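PDB 3PNR: PbICP-C from Plasmodium berghei, which probably inhibits papain-like cysteine proteases of the parasite and its host, as a falstatin-family inhibitor with an immunoglobulin-like beta-sandwich fold. Local coordinates for residues Gly28-Gln39 with Ile45-Leu59. Sequence-based numbering, arbitrary orientation.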
ATOM      1  N   GLY B  28      21.683  16.690 -16.862  1.00 89.22           N
ATOM      2  CA  GLY B  28      22.109  16.176 -18.151  1.00 99.32           C
ATOM      3  C   GLY B  28      20.971  15.594 -18.969  1.00113.36           C
ATOM      4  O   GLY B  28      19.798  15.835 -18.674  1.00118.47           O
ATOM      5  N   LYS B  29      21.323  14.829 -20.001  1.00116.91           N
ATOM      6  CA  LYS B  29      20.354  14.169 -20.882  1.00121.72           C
ATOM      7  C   LYS B  29      19.588  13.057 -20.150  1.00120.55           C
ATOM      8  O   LYS B  29      20.167  12.338 -19.338  1.00120.88           O
ATOM      9  CB  LYS B  29      21.085  13.624 -22.113  1.00124.91           C
ATOM     10  CG  LYS B  29      20.325  12.602 -22.938  1.00126.68           C
ATOM     11  CD  LYS B  29      21.190  12.134 -24.103  1.00127.62           C
ATOM     12  CE  LYS B  29      20.636  10.880 -24.758  1.00128.30           C
ATOM     13  NZ  LYS B  29      21.501  10.401 -25.875  1.00126.79           N
ATOM     14  N   SER B  30      18.293  12.912 -20.440  1.00117.93           N
ATOM     15  CA  SER B  30      17.414  12.083 -19.600  1.00115.20           C
ATOM     16  C   SER B  30      16.442  11.139 -20.330  1.00105.51           C
ATOM     17  O   SER B  30      16.234  11.249 -21.541  1.00101.77           O
ATOM     18  CB  SER B  30      16.626  12.972 -18.633  1.00116.69           C
ATOM     19  OG  SER B  30      15.815  13.897 -19.339  1.00116.44           O
ATOM     20  N   LEU B  31      15.833  10.231 -19.564  1.00 95.41           N
ATOM     21  CA  LEU B  31      14.947   9.199 -20.105  1.00 91.76           C
ATOM     22  C   LEU B  31      13.934   8.698 -19.064  1.00 91.57           C
ATOM     23  O   LEU B  31      14.322   8.153 -18.027  1.00 90.93           O
ATOM     24  CB  LEU B  31      15.784   8.025 -20.608  1.00 92.81           C
ATOM     25  CG  LEU B  31      15.037   6.837 -21.206  1.00 94.96           C
ATOM     26  CD1 LEU B  31      14.466   7.202 -22.569  1.00 94.65           C
ATOM     27  CD2 LEU B  31      15.969   5.638 -21.310  1.00 95.78           C
ATOM     28  N   LYS B  32      12.641   8.859 -19.349  1.00 90.79           N
ATOM     29  CA  LYS B  32      11.596   8.471 -18.391  1.00 90.19           C
ATOM     30  C   LYS B  32      10.782   7.230 -18.793  1.00 82.67           C
ATOM     31  O   LYS B  32      10.130   7.211 -19.837  1.00 76.11           O
ATOM     32  CB  LYS B  32      10.660   9.649 -18.089  1.00 89.51           C
ATOM     33  CG  LYS B  32       9.593   9.919 -19.139  1.00 94.10           C
ATOM     34  CD  LYS B  32       8.613  10.992 -18.645  1.00101.97           C
ATOM     35  CE  LYS B  32       7.556  11.344 -19.690  1.00 99.72           C
ATOM     36  NZ  LYS B  32       6.707  12.491 -19.257  1.00 94.23           N
ATOM     37  N   LEU B  33      10.821   6.208 -17.938  1.00 81.80           N
ATOM     38  CA  LEU B  33      10.096   4.955 -18.155  1.00 87.02           C
ATOM     39  C   LEU B  33       9.191   4.657 -16.961  1.00 86.40           C
ATOM     40  O   LEU B  33       9.462   5.113 -15.852  1.00 88.73           O
ATOM     41  CB  LEU B  33      11.088   3.806 -18.349  1.00 90.52           C
ATOM     42  CG  LEU B  33      12.254   4.084 -19.307  1.00 93.49           C
ATOM     43  CD1 LEU B  33      13.076   2.830 -19.544  1.00 93.01           C
ATOM     44  CD2 LEU B  33      11.748   4.637 -20.631  1.00 96.00           C
ATOM     45  N   GLY B  34       8.117   3.899 -17.163  1.00 84.90           N
ATOM     46  CA  GLY B  34       7.737   3.340 -18.445  1.00 89.18           C
ATOM     47  C   GLY B  34       6.442   2.578 -18.220  1.00 94.81           C
ATOM     48  O   GLY B  34       6.281   1.943 -17.179  1.00 94.04           O
ATOM     49  N   ASN B  35       5.521   2.645 -19.179  1.00 98.93           N
ATOM     50  CA  ASN B  35       4.186   2.051 -19.036  1.00 96.54           C
ATOM     51  C   ASN B  35       4.157   0.727 -18.280  1.00 92.39           C
ATOM     52  O   ASN B  35       4.647  -0.289 -18.772  1.00 96.60           O
ATOM     53  CB  ASN B  35       3.516   1.881 -20.402  1.00100.25           C
ATOM     54  CG  ASN B  35       3.065   3.203 -21.001  1.00104.76           C
ATOM     55  OD1 ASN B  35       3.578   4.268 -20.646  1.00103.15           O
ATOM     56  ND2 ASN B  35       2.101   3.140 -21.919  1.00104.83           N
ATOM     57  N   ILE B  36       3.570   0.746 -17.087  1.00 81.86           N
ATOM     58  CA  ILE B  36       3.514  -0.444 -16.239  1.00 75.96           C
ATOM     59  C   ILE B  36       2.306  -1.329 -16.543  1.00 73.77           C
ATOM     60  O   ILE B  36       1.183  -0.849 -16.681  1.00 75.82           O
ATOM     61  CB  ILE B  36       3.515  -0.081 -14.739  1.00 71.98           C
ATOM     62  CG1 ILE B  36       4.898   0.421 -14.310  1.00 68.94           C
ATOM     63  CG2 ILE B  36       3.097  -1.277 -13.901  1.00 65.88           C
ATOM     64  CD1 ILE B  36       6.037  -0.442 -14.791  1.00 69.29           C
ATOM     65  N   SER B  37       2.553  -2.629 -16.640  1.00 70.25           N
ATOM     66  CA  SER B  37       1.513  -3.602 -16.947  1.00 68.02           C
ATOM     67  C   SER B  37       1.308  -4.568 -15.774  1.00 77.78           C
ATOM     68  O   SER B  37       2.115  -4.605 -14.844  1.00 80.95           O
ATOM     69  CB  SER B  37       1.883  -4.367 -18.219  1.00 56.84           C
ATOM     70  OG  SER B  37       1.173  -5.591 -18.299  1.00 63.08           O
ATOM     71  N   ASN B  38       0.228  -5.344 -15.808  1.00 80.18           N
ATOM     72  CA  ASN B  38      -0.000  -6.341 -14.763  1.00 81.52           C
ATOM     73  C   ASN B  38       0.618  -7.711 -15.062  1.00 73.65           C
ATOM     74  O   ASN B  38       0.766  -8.547 -14.172  1.00 63.44           O
ATOM     75  CB  ASN B  38      -1.486  -6.459 -14.420  1.00 87.55           C
ATOM     76  CG  ASN B  38      -1.920  -5.443 -13.374  1.00100.88           C
ATOM     77  OD1 ASN B  38      -2.291  -5.807 -12.254  1.00103.94           O
ATOM     78  ND2 ASN B  38      -1.851  -4.158 -13.728  1.00100.68           N
ATOM     79  N   GLN B  39       0.989  -7.934 -16.316  1.00 71.98           N
ATOM     80  CA  GLN B  39       1.704  -9.148 -16.667  1.00 70.53           C
ATOM     81  C   GLN B  39       3.203  -8.885 -16.637  1.00 65.84           C
ATOM     82  O   GLN B  39       3.670  -7.797 -16.983  1.00 60.73           O
ATOM     83  CB  GLN B  39       1.284  -9.643 -18.047  1.00 83.39           C
ATOM     84  CG  GLN B  39      -0.213  -9.821 -18.210  1.00 98.88           C
ATOM     85  CD  GLN B  39      -0.632  -9.855 -19.666  1.00112.12           C
ATOM     86  OE1 GLN B  39       0.142 -10.262 -20.535  1.00119.97           O
ATOM     87  NE2 GLN B  39      -1.861  -9.423 -19.943  1.00110.72           N
ATOM     88  N   ILE B  45      15.758  -0.822 -24.272  1.00 87.66           N
ATOM     89  CA  ILE B  45      15.731   0.509 -24.850  1.00 90.15           C
ATOM     90  C   ILE B  45      17.148   1.058 -24.952  1.00 93.00           C
ATOM     91  O   ILE B  45      17.834   1.246 -23.944  1.00 91.29           O
ATOM     92  CB  ILE B  45      14.826   1.455 -24.040  1.00 87.15           C
ATOM     93  CG1 ILE B  45      15.050   2.904 -24.468  1.00 92.22           C
ATOM     94  CG2 ILE B  45      15.083   1.293 -22.554  1.00 86.91           C
ATOM     95  CD1 ILE B  45      14.124   3.890 -23.782  1.00 97.84           C
ATOM     96  N   THR B  46      17.579   1.300 -26.186  1.00 94.14           N
ATOM     97  CA  THR B  46      18.948   1.714 -26.471  1.00 88.67           C
ATOM     98  C   THR B  46      19.170   3.214 -26.271  1.00 82.27           C
ATOM     99  O   THR B  46      18.278   4.030 -26.512  1.00 77.07           O
ATOM    100  CB  THR B  46      19.355   1.313 -27.903  1.00 87.31           C
ATOM    101  OG1 THR B  46      18.548   2.023 -28.853  1.00 84.99           O
ATOM    102  CG2 THR B  46      19.167  -0.189 -28.103  1.00 85.99           C
ATOM    103  N   GLN B  47      20.370   3.561 -25.819  1.00 86.12           N
ATOM    104  CA  GLN B  47      20.742   4.952 -25.602  1.00 97.98           C
ATOM    105  C   GLN B  47      22.212   5.206 -25.914  1.00107.72           C
ATOM    106  O   GLN B  47      23.101   4.580 -25.330  1.00108.95           O
ATOM    107  CB  GLN B  47      20.428   5.370 -24.167  1.00100.41           C
ATOM    108  CG  GLN B  47      18.973   5.720 -23.951  1.00100.73           C
ATOM    109  CD  GLN B  47      18.544   6.900 -24.793  1.00 95.56           C
ATOM    110  OE1 GLN B  47      19.286   7.873 -24.942  1.00 92.36           O
ATOM    111  NE2 GLN B  47      17.343   6.821 -25.354  1.00 94.02           N
ATOM    112  N   SER B  48      22.457   6.130 -26.837  1.00112.00           N
ATOM    113  CA  SER B  48      23.813   6.529 -27.204  1.00114.18           C
ATOM    114  C   SER B  48      24.307   7.651 -26.296  1.00109.61           C
ATOM    115  O   SER B  48      23.569   8.592 -26.004  1.00108.16           O
ATOM    116  CB  SER B  48      23.855   6.973 -28.668  1.00117.84           C
ATOM    117  OG  SER B  48      22.775   7.843 -28.970  1.00119.19           O
ATOM    118  N   LEU B  49      25.555   7.552 -25.852  1.00109.20           N
ATOM    119  CA  LEU B  49      26.101   8.539 -24.926  1.00112.89           C
ATOM    120  C   LEU B  49      27.576   8.865 -25.131  1.00113.62           C
ATOM    121  O   LEU B  49      28.411   7.976 -25.296  1.00113.56           O
ATOM    122  CB  LEU B  49      25.887   8.096 -23.479  1.00117.99           C
ATOM    123  CG  LEU B  49      24.553   8.489 -22.851  1.00122.35           C
ATOM    124  CD1 LEU B  49      24.722   8.622 -21.350  1.00116.49           C
ATOM    125  CD2 LEU B  49      24.048   9.794 -23.451  1.00128.50           C
ATOM    126  N   SER B  50      27.882  10.155 -25.100  1.00112.52           N
ATOM    127  CA  SER B  50      29.257  10.620 -25.109  1.00111.10           C
ATOM    128  C   SER B  50      29.828  10.399 -23.719  1.00107.39           C
ATOM    129  O   SER B  50      29.147  10.646 -22.725  1.00105.87           O
ATOM    130  CB  SER B  50      29.298  12.110 -25.444  1.00114.23           C
ATOM    131  OG  SER B  50      28.256  12.463 -26.341  1.00113.67           O
ATOM    132  N   VAL B  51      31.072   9.934 -23.644  1.00106.92           N
ATOM    133  CA  VAL B  51      31.725   9.716 -22.354  1.00105.08           C
ATOM    134  C   VAL B  51      31.571  10.944 -21.456  1.00109.04           C
ATOM    135  O   VAL B  51      31.465  12.070 -21.945  1.00109.40           O
ATOM    136  CB  VAL B  51      33.226   9.386 -22.514  1.00 93.91           C
ATOM    137  CG1 VAL B  51      33.900   9.320 -21.153  1.00 84.51           C
ATOM    138  CG2 VAL B  51      33.410   8.079 -23.271  1.00 91.69           C
ATOM    139  N   GLY B  52      31.547  10.721 -20.146  1.00109.61           N
ATOM    140  CA  GLY B  52      31.407  11.807 -19.189  1.00110.49           C
ATOM    141  C   GLY B  52      29.995  12.358 -19.081  1.00110.54           C
ATOM    142  O   GLY B  52      29.592  12.845 -18.023  1.00105.73           O
ATOM    143  N   GLU B  53      29.247  12.287 -20.180  1.00112.61           N
ATOM    144  CA  GLU B  53      27.864  12.761 -20.222  1.00110.29           C
ATOM    145  C   GLU B  53      26.994  12.016 -19.205  1.00114.87           C
ATOM    146  O   GLU B  53      27.088  10.792 -19.073  1.00116.95           O
ATOM    147  CB  GLU B  53      27.295  12.595 -21.635  1.00105.18           C
ATOM    148  CG  GLU B  53      25.933  13.241 -21.855  1.00103.64           C
ATOM    149  CD  GLU B  53      25.401  13.007 -23.261  1.00103.25           C
ATOM    150  OE1 GLU B  53      25.899  12.082 -23.941  1.00103.27           O
ATOM    151  OE2 GLU B  53      24.487  13.747 -23.687  1.00100.35           O
ATOM    152  N   ILE B  54      26.153  12.756 -18.485  1.00112.27           N
ATOM    153  CA  ILE B  54      25.312  12.166 -17.440  1.00103.93           C
ATOM    154  C   ILE B  54      23.870  11.913 -17.889  1.00 99.62           C
ATOM    155  O   ILE B  54      23.208  12.802 -18.431  1.00 96.88           O
ATOM    156  CB  ILE B  54      25.322  13.011 -16.149  1.00 94.25           C
ATOM    157  CG1 ILE B  54      26.341  12.436 -15.159  1.00 94.03           C
ATOM    158  CG2 ILE B  54      23.939  13.038 -15.523  1.00 89.91           C
ATOM    159  CD1 ILE B  54      26.473  13.221 -13.864  1.00 90.54           C
ATOM    160  N   LEU B  55      23.397  10.691 -17.652  1.00 91.16           N
ATOM    161  CA  LEU B  55      22.079  10.256 -18.110  1.00 83.81           C
ATOM    162  C   LEU B  55      21.093  10.056 -16.956  1.00 80.16           C
ATOM    163  O   LEU B  55      21.368   9.313 -16.008  1.00 74.47           O
ATOM    164  CB  LEU B  55      22.205   8.973 -18.929  1.00 77.18           C
ATOM    165  CG  LEU B  55      20.916   8.255 -19.333  1.00 72.62           C
ATOM    166  CD1 LEU B  55      20.008   9.168 -20.153  1.00 66.99           C
ATOM    167  CD2 LEU B  55      21.242   6.968 -20.091  1.00 67.11           C
ATOM    168  N   CYS B  56      19.946  10.727 -17.049  1.00 80.64           N
ATOM    169  CA  CYS B  56      18.922  10.670 -16.007  1.00 82.15           C
ATOM    170  C   CYS B  56      17.819   9.682 -16.375  1.00 82.44           C
ATOM    171  O   CYS B  56      17.111   9.867 -17.369  1.00 82.75           O
ATOM    172  CB  CYS B  56      18.305  12.055 -15.767  1.00 78.76           C
ATOM    173  SG  CYS B  56      19.469  13.387 -15.341  1.00122.44           S
ATOM    174  N   ILE B  57      17.680   8.627 -15.577  1.00 77.00           N
ATOM    175  CA  ILE B  57      16.577   7.690 -15.749  1.00 75.14           C
ATOM    176  C   ILE B  57      15.446   8.018 -14.770  1.00 66.81           C
ATOM    177  O   ILE B  57      15.618   7.939 -13.548  1.00 62.59           O
ATOM    178  CB  ILE B  57      17.030   6.231 -15.572  1.00 74.70           C
ATOM    179  CG1 ILE B  57      18.224   5.932 -16.481  1.00 77.48           C
ATOM    180  CG2 ILE B  57      15.896   5.285 -15.906  1.00 72.73           C
ATOM    181  CD1 ILE B  57      17.866   5.799 -17.952  1.00 74.99           C
ATOM    182  N   ASP B  58      14.303   8.416 -15.322  1.00 61.25           N
ATOM    183  CA  ASP B  58      13.119   8.734 -14.525  1.00 72.16           C
ATOM    184  C   ASP B  58      12.161   7.541 -14.507  1.00 73.64           C
ATOM    185  O   ASP B  58      11.550   7.192 -15.528  1.00 65.87           O
ATOM    186  CB  ASP B  58      12.406   9.970 -15.078  1.00 81.93           C
ATOM    187  CG  ASP B  58      13.101  11.266 -14.699  1.00 89.07           C
ATOM    188  OD1 ASP B  58      14.218  11.212 -14.136  1.00 85.85           O
ATOM    189  OD2 ASP B  58      12.518  12.341 -14.961  1.00 91.56           O
ATOM    190  N   LEU B  59      12.037   6.926 -13.334  1.00 66.75           N
ATOM    191  CA  LEU B  59      11.262   5.705 -13.168  1.00 60.74           C
ATOM    192  C   LEU B  59       9.887   5.970 -12.553  1.00 56.72           C
ATOM    193  O   LEU B  59       9.771   6.530 -11.456  1.00 54.11           O
ATOM    194  CB  LEU B  59      12.050   4.721 -12.309  1.00 61.42           C
ATOM    195  CG  LEU B  59      13.389   4.294 -12.902  1.00 52.34           C
ATOM    196  CD1 LEU B  59      14.372   3.884 -11.811  1.00 54.35           C
ATOM    197  CD2 LEU B  59      13.171   3.175 -13.905  1.00 46.07           C
TER
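The amide of L31 gives its hydrogen to C56 O, with N and O 2.6 Å apart and the donor nearly in line with the carbonyl. Two residues back, K29 O takes the hydrogen of C56 N, here in the carbonyl plane, and also receives the CA-H of L55. L31 O then accepts from D58 N, and L33 N donates to D58 O, so the odd-numbered residues of strand 29-33 make the bonds of a parallel pairing with strand 54-59. On the face that carries S30, C56, K32 and D58, S30 CB lies 3.4 Å from C56 CB, and K32 CB lies beside D58 CB.

K29 bridges to the other sheet. With CG anti to the backbone N (chi1 164°) and the chain extended beyond it, the side chain crosses L49 and brings NZ to 2.8 Å from S48 O, a hydrogen bond. Its methylenes run past E53 OE2, while E53 OE1 is held by S50 N, 3.0 Å away, across the type II turn S50-E53. Deeper in, L31 and I45 meet tip to tip: I45 CD1 is 3.5 Å from L31 CD1. L33 CD1 similarly meets I45 CG2, and I57 lies side by side with L31.

Within this chain strand 29-33 is the edge of one sheet of the sandwich, its leucines facing strand 41-49 at the edge of the other; strand 54-62 is flanked on its other side by the antiparallel strand 146-155, whose R150 forms a salt bridge with D58.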